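Local atomic coordinates of putative tRNA synthase (Salmonella typhimurium, PDB entry 3DQQ), a protein that probably catalyses the ATP-dependent phosphorylation of 3-oxo-tetronate to 3-oxo-tetronate 4-phosphate, as a member of the four-carbon acid sugar kinase family. Residues R252-S257 with T355-A360; S259-T264 with A400-N405; T264-A269 with G407-F412; E308-I313 with R414-F419. One frame throughout, in Å; residues are numbered along the deposited sequence.

Contact 1 (R252-S257 with T355-A360); sequences RAVVLS and TRFIVA
Val254 brings its CG1 methyl obliquely against the ring of Phe357, 4.2 Å from the ring centroid and 30° off the ring normal, an off-centre CH-pi contact between neighbouring parallel strands. Strands 253-257 and 356-360 run side by side in the sheet of the nucleotide-binding C-terminal domain, their directions only 17° apart and in register from Ala253 beside Arg356 to Ser257 beside Ala360. Val254 puts CG1 between its backbone N and carbonyl carbon (chi1 63°), which turns that methyl toward the aromatic neighbour, while Leu256 CD1 comes up at the ring edge, 4.2 Å from Phe357 CD1. Helix 336-351 packs on this face through Leu349 and Phe342. The other face carries Ala253, Val255 and Ser257 with Arg356, Ile358 and Ala360, and meets helices 262-271 and 411-417. Between the faces, backbone bonds alternate in the parallel pattern: Val254 N gives to Arg356 O and Val254 O accepts from Ile358 N at 2.9 Å, then Leu256 N and O do likewise with Ile358 O and Ala360 N. At the start of the pair, Arg252 O takes both Thr355 N and Arg356 N. A bend at chi3 folds the Arg356 guanidinium back, where its NH2 bonds to Gly251 O and Ala253 CB sits 3.8 Å above the centre of its plane.

Contact 2 (S259-T264 with A400-N405); sequences SCSQMT and ALKSGN
Lys402 reaches from the end of strand 398-402 toward the start of helix 262-271, its CB directed at the helix and CG anti to the backbone N (chi1 -179°). Bends at chi2 and chi3 swing the chain so that CE lies 4.0 Å from Thr264 OG1, and NZ then donates to that hydroxyl at 2.8 Å. The same NZ gives a second bond, 2.6 Å long, to Gly404 O within its own segment. Ser261 OG also donates to Gly404 O, at 2.6 Å, so the carbonyl is gripped from opposite faces of its plane, by the amine on one and the hydroxyl on the other. Ser261 is the N-cap of the helix, and its OG accepts from Thr264 N. Ahead of it, Ser259 OG takes Ser261 N in an ST turn and shares a 2.6 Å hydrogen bond with Thr264 OG1. Asn405 OD1 receives Met263 N at 2.9 Å, nearly in line with its C=O, thereby occupying another N-H of the first helical turn; its ND2 bonds to Tyr329 O of the second subunit, which places this corner at the dimer interface. Ser259 and Gly404 both belong to the predicted ATP site. The meeting of a lysine with a helix N-terminus here is a setting consistent with binding of nucleotide phosphates nearby.

Contact 3 (T264-A269 with G407-F412); sequences TNQQVA and GDESFF
Gln267 fills the tight part of this contact, lying between the turn at 408-411 and the Phe412 ring. Its CB packs 3.6 Å from Phe412 CE2, and its CG rests 3.2 Å from Asp408 O. With CG beside the backbone N (chi1 -69°) and the chain extended beyond it, the amide passes obliquely by Phe411, its plane 36° from that ring, and NE2 comes within 3.5 Å of Phe411 CB. NE2 donates to Asp408 O at 2.9 Å. The acceptor lies in the amide plane, but the donor stands above the carbonyl plane, 42° out of it. Phe411 N closes the type I beta turn by reaching the same oxygen from the opposite face, so one carbonyl both shapes the turn and holds the glutamine. The aromatic side continues with Val268 CG2, 4.1 Å from Phe412 CE2, and beyond it Phe412 meets Val255, Ile358 and Met312 of the sheet. Helix 262-271 and the entry to helix 411-417 thus pack together on one face of the strands.

Toward solvent the fit slackens. Gln266 and Glu409, both exposed, meet through little more than Gln266 NE2 and Glu409 CG, 4.4 Å apart. Asp408 turns away from the helix; its carboxylate takes Ser410 OG and forms a salt bridge with Arg414. The charged groups therefore stay on the solvent side, whereas inside, a neutral amide supplies the turn carbonyl with a second donor while the glutamine CB packs on the phenylalanine.

Contact 4 (E308-I313 with R414-F419); sequences ELAPMI and RAQREF
Glu308 OE2 takes two nitrogens of Arg417 side-on, NE at 2.9 Å and NH2 at 3.0 Å, both bonds ending on this single oxygen. That oxygen lies at the guanidinium edge, close to that plane, while the carboxylate is turned 53° against it. NE arrives nearly along the C-O axis and NH2 on the syn side. Below this exposed salt bridge, Leu309 CD1 lies 3.8 Å from Arg417 NH2, the two side chains crossing at about a right angle. Deeper still, the Gln416 side chain extends from helix 411-417 across Leu309 to Ala310, its amide close to the Ala310 backbone and CB. Arg417 reaches the acid by bending at chi2 (-90°).

The next shell holds the 308-313 side. Tyr271 of helix 262-271 packs on Leu309 and its OH donates to Ala310 O, and Pro311 and Ile313 bond through their backbones to Val255, tying the strand 312-314 approach to the sheet. The contact thus joins the loop before an inner strand to the C-terminal helix, away from the ATP site. Both charges being at the surface, water probably screens the pair, leaving Leu309 and the buried Gln416 to provide the shielded part.

Contact 1 is the buried core, two parallel strands held by regular backbone bonds and apolar side chains; the other three gather along its edges and one face. Contact 4 joins it directly, strand 312-314 being the neighbour of 253-257, but ends in a surface salt bridge. Contacts 2 and 3 share Thr264 and helix 262-271: the former is polar, built on hydroxyls, a lysine amine and a carbonyl at the predicted ATP site and subunit interface, while the latter mixes a glutamine side-chain hydrogen bond with aromatic packing. Helix 411-417 serves both contacts 3 and 4 and lies over one sheet face of contact 1.

Contact 1 (R252-S257 with T355-A360)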
loop_
_atom_site.group_PDB
_atom_site.type_symbol
_atom_site.label_atom_id
_atom_site.label_comp_id
_atom_site.label_asym_id
_atom_site.label_seq_id
_atom_site.Cartn_x
_atom_site.Cartn_y
_atom_site.Cartn_z
ATOM N N ARG A 252 -19.062 13.837 -25.508
ATOM C CA ARG A 252 -17.668 13.788 -25.173
ATOM C C ARG A 252 -17.456 13.043 -23.835
ATOM O O ARG A 252 -18.352 12.985 -22.980
ATOM C CB ARG A 252 -17.065 15.196 -25.185
ATOM C CG ARG A 252 -15.599 15.242 -24.615
ATOM C CD ARG A 252 -14.455 15.021 -25.653
ATOM N NE ARG A 252 -13.447 16.089 -25.520
ATOM C CZ ARG A 252 -13.680 17.412 -25.695
ATOM N NH1 ARG A 252 -14.899 17.905 -26.016
ATOM N NH2 ARG A 252 -12.678 18.269 -25.538
ATOM N N ALA A 253 -16.273 12.430 -23.726
ATOM C CA ALA A 253 -15.833 11.676 -22.574
ATOM C C ALA A 253 -14.583 12.283 -21.893
ATOM O O ALA A 253 -13.844 13.089 -22.464
ATOM C CB ALA A 253 -15.553 10.257 -22.984
ATOM N N VAL A 254 -14.364 11.860 -20.657
ATOM C CA VAL A 254 -13.273 12.317 -19.859
ATOM C C VAL A 254 -12.813 11.120 -19.036
ATOM O O VAL A 254 -13.636 10.311 -18.638
ATOM C CB VAL A 254 -13.714 13.470 -18.963
ATOM C CG1 VAL A 254 -14.778 13.019 -17.977
ATOM C CG2 VAL A 254 -12.507 14.062 -18.277
ATOM N N VAL A 255 -11.501 10.962 -18.854
ATOM C CA VAL A 255 -10.977 10.004 -17.877
ATOM C C VAL A 255 -10.585 10.772 -16.615
ATOM O O VAL A 255 -9.828 11.742 -16.687
ATOM C CB VAL A 255 -9.742 9.247 -18.405
ATOM C CG1 VAL A 255 -9.209 8.284 -17.348
ATOM C CG2 VAL A 255 -10.092 8.524 -19.684
ATOM N N LEU A 256 -11.121 10.352 -15.477
ATOM C CA LEU A 256 -10.763 10.921 -14.186
ATOM C C LEU A 256 -10.107 9.804 -13.365
ATOM O O LEU A 256 -10.763 8.862 -12.933
ATOM C CB LEU A 256 -11.998 11.462 -13.452
ATOM C CG LEU A 256 -12.784 12.624 -14.068
ATOM C CD1 LEU A 256 -13.967 13.009 -13.162
ATOM C CD2 LEU A 256 -11.910 13.828 -14.358
ATOM N N SER A 257 -8.805 9.911 -13.149
ATOM C CA SER A 257 -8.070 8.883 -12.425
ATOM C C SER A 257 -7.610 9.345 -11.040
ATOM O O SER A 257 -6.825 10.287 -10.939
ATOM C CB SER A 257 -6.868 8.468 -13.255
ATOM O OG SER A 257 -6.358 7.271 -12.759
ATOM N N THR A 355 -20.385 13.901 -21.065
ATOM C CA THR A 355 -21.491 12.971 -21.029
ATOM C C THR A 355 -21.055 11.560 -20.568
ATOM O O THR A 355 -21.848 10.846 -20.001
ATOM C CB THR A 355 -22.178 12.947 -22.428
ATOM O OG1 THR A 355 -23.518 12.524 -22.282
ATOM C CG2 THR A 355 -21.521 11.982 -23.351
ATOM N N ARG A 356 -19.794 11.197 -20.803
ATOM C CA ARG A 356 -19.224 9.926 -20.425
ATOM C C ARG A 356 -18.037 10.101 -19.490
ATOM O O ARG A 356 -17.085 10.758 -19.835
ATOM C CB ARG A 356 -18.735 9.224 -21.671
ATOM C CG ARG A 356 -19.858 8.649 -22.496
ATOM C CD ARG A 356 -19.335 7.805 -23.648
ATOM N NE ARG A 356 -18.805 8.710 -24.647
ATOM C CZ ARG A 356 -17.832 8.432 -25.506
ATOM N NH1 ARG A 356 -17.242 7.242 -25.555
ATOM N NH2 ARG A 356 -17.471 9.365 -26.354
ATOM N N PHE A 357 -18.077 9.463 -18.326
ATOM C CA PHE A 357 -17.044 9.612 -17.326
ATOM C C PHE A 357 -16.388 8.268 -17.045
ATOM O O PHE A 357 -17.021 7.358 -16.515
ATOM C CB PHE A 357 -17.663 10.104 -16.047
ATOM C CG PHE A 357 -18.112 11.517 -16.091
ATOM C CD1 PHE A 357 -17.420 12.501 -15.414
ATOM C CD2 PHE A 357 -19.239 11.883 -16.802
ATOM C CE1 PHE A 357 -17.851 13.839 -15.453
ATOM C CE2 PHE A 357 -19.666 13.216 -16.840
ATOM C CZ PHE A 357 -18.971 14.184 -16.162
ATOM N N ILE A 358 -15.117 8.145 -17.395
ATOM C CA ILE A 358 -14.364 6.947 -17.143
ATOM C C ILE A 358 -13.558 7.231 -15.873
ATOM O O ILE A 358 -12.709 8.093 -15.867
ATOM C CB ILE A 358 -13.467 6.619 -18.363
ATOM C CG1 ILE A 358 -14.338 6.494 -19.621
ATOM C CG2 ILE A 358 -12.633 5.344 -18.125
ATOM C CD1 ILE A 358 -13.568 6.488 -20.950
ATOM N N VAL A 359 -13.854 6.538 -14.785
ATOM C CA VAL A 359 -13.278 6.907 -13.502
ATOM C C VAL A 359 -12.498 5.721 -12.924
ATOM O O VAL A 359 -12.997 4.591 -12.905
ATOM C CB VAL A 359 -14.378 7.351 -12.525
ATOM C CG1 VAL A 359 -13.783 7.783 -11.195
ATOM C CG2 VAL A 359 -15.217 8.456 -13.157
ATOM N N ALA A 360 -11.263 5.977 -12.490
ATOM C CA ALA A 360 -10.414 4.967 -11.853
ATOM C C ALA A 360 -10.284 5.295 -10.361
ATOM O O ALA A 360 -9.927 6.418 -9.988
ATOM C CB ALA A 360 -9.058 4.934 -12.492
#

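Contact 2 (S259-T264 with A400-N405)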
loop_
_atom_site.group_PDB
_atom_site.type_symbol
_atom_site.label_atom_id
_atom_site.label_comp_id
_atom_site.label_asym_id
_atom_site.label_seq_id
_atom_site.Cartn_x
_atom_site.Cartn_y
_atom_site.Cartn_z
ATOM N N SER A 259 -7.068 6.556 -8.378
ATOM C CA SER A 259 -6.392 5.392 -7.830
ATOM C C SER A 259 -4.858 5.473 -7.842
ATOM O O SER A 259 -4.210 6.011 -8.761
ATOM C CB SER A 259 -6.857 4.122 -8.582
ATOM O OG SER A 259 -6.193 2.892 -8.226
ATOM N N CYS A 260 -4.310 4.869 -6.789
ATOM C CA CYS A 260 -2.887 4.815 -6.529
ATOM C C CYS A 260 -2.243 3.514 -6.924
ATOM O O CYS A 260 -1.067 3.370 -6.695
ATOM C CB CYS A 260 -2.595 5.049 -5.000
ATOM S SG CYS A 260 -3.677 4.184 -3.650
ATOM N N SER A 261 -2.993 2.607 -7.524
ATOM C CA SER A 261 -2.637 1.220 -7.651
ATOM C C SER A 261 -1.663 0.881 -8.778
ATOM O O SER A 261 -1.464 1.669 -9.685
ATOM C CB SER A 261 -3.930 0.426 -7.861
ATOM O OG SER A 261 -4.451 0.587 -9.168
ATOM N N GLN A 262 -1.087 -0.323 -8.737
ATOM C CA GLN A 262 -0.172 -0.782 -9.776
ATOM C C GLN A 262 -0.823 -0.767 -11.130
ATOM O O GLN A 262 -0.233 -0.305 -12.107
ATOM C CB GLN A 262 0.415 -2.179 -9.455
ATOM C CG GLN A 262 1.791 -2.017 -8.650
ATOM C CD GLN A 262 2.550 -3.350 -8.205
ATOM O OE1 GLN A 262 1.930 -4.439 -8.040
ATOM N NE2 GLN A 262 3.902 -3.239 -8.008
ATOM N N MET A 263 -2.052 -1.256 -11.205
ATOM C CA MET A 263 -2.684 -1.368 -12.502
ATOM C C MET A 263 -3.168 -0.009 -12.962
ATOM O O MET A 263 -3.045 0.316 -14.135
ATOM C CB MET A 263 -3.812 -2.385 -12.496
ATOM C CG MET A 263 -4.439 -2.560 -13.880
ATOM S SD MET A 263 -3.365 -3.336 -15.126
ATOM C CE MET A 263 -3.353 -2.119 -16.374
ATOM N N THR A 264 -3.701 0.802 -12.061
ATOM C CA THR A 264 -4.098 2.134 -12.480
ATOM C C THR A 264 -2.861 2.865 -13.020
ATOM O O THR A 264 -2.932 3.571 -14.033
ATOM C CB THR A 264 -4.745 2.952 -11.358
ATOM O OG1 THR A 264 -5.699 2.158 -10.668
ATOM C CG2 THR A 264 -5.432 4.140 -11.907
ATOM N N ALA A 400 -18.182 4.690 -16.366
ATOM C CA ALA A 400 -17.500 3.409 -16.290
ATOM C C ALA A 400 -16.585 3.500 -15.090
ATOM O O ALA A 400 -15.572 4.167 -15.154
ATOM C CB ALA A 400 -16.731 3.149 -17.530
ATOM N N LEU A 401 -16.985 2.888 -13.986
ATOM C CA LEU A 401 -16.314 3.023 -12.703
ATOM C C LEU A 401 -15.455 1.816 -12.398
ATOM O O LEU A 401 -15.944 0.747 -12.239
ATOM C CB LEU A 401 -17.330 3.202 -11.576
ATOM C CG LEU A 401 -18.433 4.224 -11.864
ATOM C CD1 LEU A 401 -19.358 4.301 -10.675
ATOM C CD2 LEU A 401 -17.878 5.586 -12.217
ATOM N N LYS A 402 -14.168 2.044 -12.241
ATOM C CA LYS A 402 -13.161 1.035 -12.109
ATOM C C LYS A 402 -12.511 1.188 -10.746
ATOM O O LYS A 402 -12.113 2.279 -10.317
ATOM C CB LYS A 402 -12.143 1.296 -13.214
ATOM C CG LYS A 402 -10.972 0.362 -13.346
ATOM C CD LYS A 402 -9.836 0.741 -12.421
ATOM C CE LYS A 402 -8.524 0.660 -13.127
ATOM N NZ LYS A 402 -7.427 0.460 -12.155
ATOM N N SER A 403 -12.382 0.070 -10.071
ATOM C CA SER A 403 -11.741 -0.015 -8.752
ATOM C C SER A 403 -10.262 -0.540 -8.820
ATOM O O SER A 403 -9.976 -1.541 -9.517
ATOM C CB SER A 403 -12.583 -0.990 -7.890
ATOM O OG SER A 403 -12.730 -0.500 -6.580
ATOM N N GLY A 404 -9.346 0.129 -8.102
ATOM C CA GLY A 404 -8.017 -0.429 -7.778
ATOM C C GLY A 404 -7.290 -1.151 -8.904
ATOM O O GLY A 404 -6.768 -0.495 -9.787
ATOM N N ASN A 405 -7.274 -2.494 -8.876
ATOM C CA ASN A 405 -6.544 -3.332 -9.868
ATOM C C ASN A 405 -7.396 -4.118 -10.888
ATOM O O ASN A 405 -6.860 -4.976 -11.603
ATOM C CB ASN A 405 -5.543 -4.292 -9.177
ATOM C CG ASN A 405 -4.299 -3.551 -8.546
ATOM O OD1 ASN A 405 -3.544 -2.795 -9.212
ATOM N ND2 ASN A 405 -4.076 -3.819 -7.254
#

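Contact 3 (T264-A269 with G407-F412)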
loop_
_atom_site.group_PDB
_atom_site.type_symbol
_atom_site.label_atom_id
_atom_site.label_comp_id
_atom_site.label_asym_id
_atom_site.label_seq_id
_atom_site.Cartn_x
_atom_site.Cartn_y
_atom_site.Cartn_z
ATOM N N THR A 264 -3.701 0.802 -12.061
ATOM C CA THR A 264 -4.098 2.134 -12.480
ATOM C C THR A 264 -2.861 2.865 -13.020
ATOM O O THR A 264 -2.932 3.571 -14.033
ATOM C CB THR A 264 -4.745 2.952 -11.358
ATOM O OG1 THR A 264 -5.699 2.158 -10.668
ATOM C CG2 THR A 264 -5.432 4.140 -11.907
ATOM N N ASN A 265 -1.727 2.691 -12.353
ATOM C CA ASN A 265 -0.502 3.317 -12.813
ATOM C C ASN A 265 -0.166 2.909 -14.215
ATOM O O ASN A 265 0.240 3.743 -15.005
ATOM C CB ASN A 265 0.659 2.960 -11.917
ATOM C CG ASN A 265 0.761 3.861 -10.695
ATOM O OD1 ASN A 265 -0.259 4.328 -10.124
ATOM N ND2 ASN A 265 2.004 4.124 -10.275
ATOM N N GLN A 266 -0.333 1.631 -14.530
ATOM C CA GLN A 266 -0.057 1.162 -15.877
ATOM C C GLN A 266 -1.006 1.767 -16.884
ATOM O O GLN A 266 -0.591 2.182 -17.968
ATOM C CB GLN A 266 -0.167 -0.343 -15.961
ATOM C CG GLN A 266 1.026 -1.077 -15.403
ATOM C CD GLN A 266 0.804 -2.582 -15.421
ATOM O OE1 GLN A 266 0.689 -3.225 -14.360
ATOM N NE2 GLN A 266 0.691 -3.148 -16.627
ATOM N N GLN A 267 -2.285 1.803 -16.523
ATOM C CA GLN A 267 -3.330 2.386 -17.371
ATOM C C GLN A 267 -3.083 3.864 -17.659
ATOM O O GLN A 267 -3.282 4.306 -18.777
ATOM C CB GLN A 267 -4.710 2.162 -16.747
ATOM C CG GLN A 267 -5.137 0.690 -16.779
ATOM C CD GLN A 267 -6.160 0.289 -15.692
ATOM O OE1 GLN A 267 -6.299 0.950 -14.664
ATOM N NE2 GLN A 267 -6.861 -0.813 -15.924
ATOM N N VAL A 268 -2.613 4.619 -16.668
ATOM C CA VAL A 268 -2.368 6.051 -16.853
ATOM C C VAL A 268 -1.135 6.242 -17.716
ATOM O O VAL A 268 -1.142 7.047 -18.655
ATOM C CB VAL A 268 -2.218 6.797 -15.505
ATOM C CG1 VAL A 268 -1.678 8.194 -15.699
ATOM C CG2 VAL A 268 -3.552 6.847 -14.797
ATOM N N ALA A 269 -0.081 5.488 -17.408
ATOM C CA ALA A 269 1.178 5.556 -18.181
ATOM C C ALA A 269 0.907 5.251 -19.667
ATOM O O ALA A 269 1.412 5.939 -20.549
ATOM C CB ALA A 269 2.190 4.623 -17.611
ATOM N N GLY A 407 -9.244 -4.343 -14.555
ATOM C CA GLY A 407 -8.918 -3.918 -15.881
ATOM C C GLY A 407 -7.540 -4.396 -16.299
ATOM O O GLY A 407 -6.774 -4.949 -15.508
ATOM N N ASP A 408 -7.269 -4.142 -17.568
ATOM C CA ASP A 408 -6.017 -4.368 -18.248
ATOM C C ASP A 408 -5.370 -3.005 -18.600
ATOM O O ASP A 408 -5.953 -1.941 -18.386
ATOM C CB ASP A 408 -6.331 -5.113 -19.543
ATOM C CG ASP A 408 -7.410 -4.362 -20.448
ATOM O OD1 ASP A 408 -8.502 -3.860 -19.959
ATOM O OD2 ASP A 408 -7.136 -4.298 -21.682
ATOM N N GLU A 409 -4.174 -3.056 -19.168
ATOM C CA GLU A 409 -3.394 -1.870 -19.529
ATOM C C GLU A 409 -4.148 -0.834 -20.355
ATOM O O GLU A 409 -4.055 0.382 -20.107
ATOM C CB GLU A 409 -2.159 -2.323 -20.306
ATOM C CG GLU A 409 -0.971 -1.364 -20.284
ATOM C CD GLU A 409 0.210 -1.867 -21.135
ATOM O OE1 GLU A 409 -0.021 -2.535 -22.182
ATOM O OE2 GLU A 409 1.376 -1.590 -20.756
ATOM N N SER A 410 -4.904 -1.313 -21.333
ATOM C CA SER A 410 -5.546 -0.418 -22.283
ATOM C C SER A 410 -6.992 -0.063 -21.927
ATOM O O SER A 410 -7.725 0.464 -22.762
ATOM C CB SER A 410 -5.480 -1.043 -23.672
ATOM O OG SER A 410 -6.226 -2.237 -23.685
ATOM N N PHE A 411 -7.394 -0.321 -20.692
ATOM C CA PHE A 411 -8.765 -0.074 -20.261
ATOM C C PHE A 411 -9.368 1.241 -20.744
ATOM O O PHE A 411 -10.464 1.253 -21.320
ATOM C CB PHE A 411 -8.829 -0.099 -18.754
ATOM C CG PHE A 411 -10.201 0.198 -18.192
ATOM C CD1 PHE A 411 -11.196 -0.753 -18.218
ATOM C CD2 PHE A 411 -10.470 1.411 -17.588
ATOM C CE1 PHE A 411 -12.432 -0.486 -17.688
ATOM C CE2 PHE A 411 -11.692 1.671 -17.068
ATOM C CZ PHE A 411 -12.683 0.723 -17.132
ATOM N N PHE A 412 -8.654 2.340 -20.520
ATOM C CA PHE A 412 -9.181 3.658 -20.836
ATOM C C PHE A 412 -9.388 3.848 -22.332
ATOM O O PHE A 412 -10.237 4.670 -22.744
ATOM C CB PHE A 412 -8.249 4.773 -20.346
ATOM C CG PHE A 412 -8.062 4.836 -18.868
ATOM C CD1 PHE A 412 -9.100 4.646 -18.003
ATOM C CD2 PHE A 412 -6.842 5.153 -18.345
ATOM C CE1 PHE A 412 -8.916 4.721 -16.639
ATOM C CE2 PHE A 412 -6.656 5.240 -16.951
ATOM C CZ PHE A 412 -7.697 5.026 -16.115
#

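Contact 4 (E308-I313 with R414-F419)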
loop_
_atom_site.group_PDB
_atom_site.type_symbol
_atom_site.label_atom_id
_atom_site.label_comp_id
_atom_site.label_asym_id
_atom_site.label_seq_id
_atom_site.Cartn_x
_atom_site.Cartn_y
_atom_site.Cartn_z
ATOM N N GLU A 308 -9.204 12.987 -30.580
ATOM C CA GLU A 308 -10.112 11.869 -30.792
ATOM C C GLU A 308 -10.513 11.298 -29.405
ATOM O O GLU A 308 -11.679 11.395 -29.008
ATOM C CB GLU A 308 -9.453 10.824 -31.709
ATOM C CG GLU A 308 -10.209 9.470 -31.844
ATOM C CD GLU A 308 -9.273 8.317 -32.355
ATOM O OE1 GLU A 308 -8.526 8.574 -33.373
ATOM O OE2 GLU A 308 -9.308 7.184 -31.735
ATOM N N LEU A 309 -9.538 10.768 -28.664
ATOM C CA LEU A 309 -9.804 10.152 -27.370
ATOM C C LEU A 309 -10.008 11.194 -26.263
ATOM O O LEU A 309 -9.567 12.331 -26.386
ATOM C CB LEU A 309 -8.653 9.238 -27.007
ATOM C CG LEU A 309 -8.451 8.009 -27.880
ATOM C CD1 LEU A 309 -7.082 7.446 -27.586
ATOM C CD2 LEU A 309 -9.518 6.952 -27.621
ATOM N N ALA A 310 -10.638 10.764 -25.167
ATOM C CA ALA A 310 -10.974 11.625 -24.023
ATOM C C ALA A 310 -9.727 12.109 -23.261
ATOM O O ALA A 310 -8.834 11.317 -22.936
ATOM C CB ALA A 310 -11.920 10.887 -23.048
ATOM N N PRO A 311 -9.686 13.404 -22.931
ATOM C CA PRO A 311 -8.673 13.943 -22.052
ATOM C C PRO A 311 -8.679 13.270 -20.701
ATOM O O PRO A 311 -9.722 12.849 -20.234
ATOM C CB PRO A 311 -9.114 15.385 -21.876
ATOM C CG PRO A 311 -9.915 15.686 -23.063
ATOM C CD PRO A 311 -10.632 14.436 -23.359
ATOM N N MET A 312 -7.511 13.171 -20.083
ATOM C CA MET A 312 -7.368 12.554 -18.764
ATOM C C MET A 312 -6.939 13.581 -17.717
ATOM O O MET A 312 -6.097 14.442 -17.963
ATOM C CB MET A 312 -6.349 11.443 -18.811
ATOM C CG MET A 312 -6.143 10.774 -17.482
ATOM S SD MET A 312 -5.054 9.358 -17.636
ATOM C CE MET A 312 -6.267 8.121 -17.585
ATOM N N ILE A 313 -7.553 13.510 -16.553
ATOM C CA ILE A 313 -7.036 14.211 -15.392
ATOM C C ILE A 313 -6.686 13.154 -14.351
ATOM O O ILE A 313 -7.563 12.465 -13.808
ATOM C CB ILE A 313 -8.030 15.222 -14.892
ATOM C CG1 ILE A 313 -8.088 16.321 -15.924
ATOM C CG2 ILE A 313 -7.650 15.779 -13.498
ATOM C CD1 ILE A 313 -9.166 17.214 -15.635
ATOM N N ARG A 414 -10.076 1.016 -24.375
ATOM C CA ARG A 414 -11.114 0.069 -24.768
ATOM C C ARG A 414 -12.463 0.610 -24.412
ATOM O O ARG A 414 -13.367 0.552 -25.234
ATOM C CB ARG A 414 -10.889 -1.319 -24.168
ATOM C CG ARG A 414 -9.537 -1.907 -24.684
ATOM C CD ARG A 414 -9.346 -3.424 -24.475
ATOM N NE ARG A 414 -9.748 -3.821 -23.123
ATOM C CZ ARG A 414 -10.952 -4.293 -22.793
ATOM N NH1 ARG A 414 -11.918 -4.459 -23.702
ATOM N NH2 ARG A 414 -11.180 -4.611 -21.525
ATOM N N ALA A 415 -12.567 1.193 -23.218
ATOM C CA ALA A 415 -13.787 1.839 -22.754
ATOM C C ALA A 415 -14.431 2.712 -23.827
ATOM O O ALA A 415 -15.636 2.860 -23.875
ATOM C CB ALA A 415 -13.472 2.676 -21.540
ATOM N N GLN A 416 -13.604 3.295 -24.684
ATOM C CA GLN A 416 -14.059 4.222 -25.691
ATOM C C GLN A 416 -14.180 3.572 -27.053
ATOM O O GLN A 416 -15.156 3.763 -27.747
ATOM C CB GLN A 416 -13.070 5.380 -25.781
ATOM C CG GLN A 416 -13.214 6.418 -24.692
ATOM C CD GLN A 416 -12.106 7.460 -24.707
ATOM O OE1 GLN A 416 -11.012 7.236 -24.201
ATOM N NE2 GLN A 416 -12.396 8.605 -25.271
ATOM N N ARG A 417 -13.157 2.821 -27.434
ATOM C CA ARG A 417 -13.006 2.324 -28.802
ATOM C C ARG A 417 -13.915 1.152 -29.107
ATOM O O ARG A 417 -14.385 0.994 -30.229
ATOM C CB ARG A 417 -11.567 1.869 -29.040
ATOM C CG ARG A 417 -10.573 2.993 -29.180
ATOM C CD ARG A 417 -10.399 3.451 -30.611
ATOM N NE ARG A 417 -9.360 4.481 -30.718
ATOM C CZ ARG A 417 -8.046 4.252 -30.585
ATOM N NH1 ARG A 417 -7.548 3.034 -30.315
ATOM N NH2 ARG A 417 -7.211 5.267 -30.711
ATOM N N GLU A 418 -14.145 0.310 -28.110
ATOM C CA GLU A 418 -15.072 -0.798 -28.279
ATOM C C GLU A 418 -16.516 -0.435 -27.973
ATOM O O GLU A 418 -17.337 -1.317 -27.860
ATOM C CB GLU A 418 -14.610 -1.987 -27.453
ATOM C CG GLU A 418 -13.336 -2.566 -28.040
ATOM C CD GLU A 418 -12.491 -3.341 -27.023
ATOM O OE1 GLU A 418 -13.073 -4.070 -26.149
ATOM O OE2 GLU A 418 -11.234 -3.233 -27.111
ATOM N N PHE A 419 -16.842 0.845 -27.854
ATOM C CA PHE A 419 -18.209 1.231 -27.600
ATOM C C PHE A 419 -18.483 2.551 -28.240
ATOM O O PHE A 419 -18.220 3.571 -27.684
ATOM C CB PHE A 419 -18.457 1.309 -26.108
ATOM C CG PHE A 419 -18.182 0.040 -25.406
ATOM C CD1 PHE A 419 -19.180 -0.898 -25.230
ATOM C CD2 PHE A 419 -16.905 -0.255 -24.967
ATOM C CE1 PHE A 419 -18.921 -2.100 -24.595
ATOM C CE2 PHE A 419 -16.638 -1.460 -24.340
ATOM C CZ PHE A 419 -17.659 -2.383 -24.153
#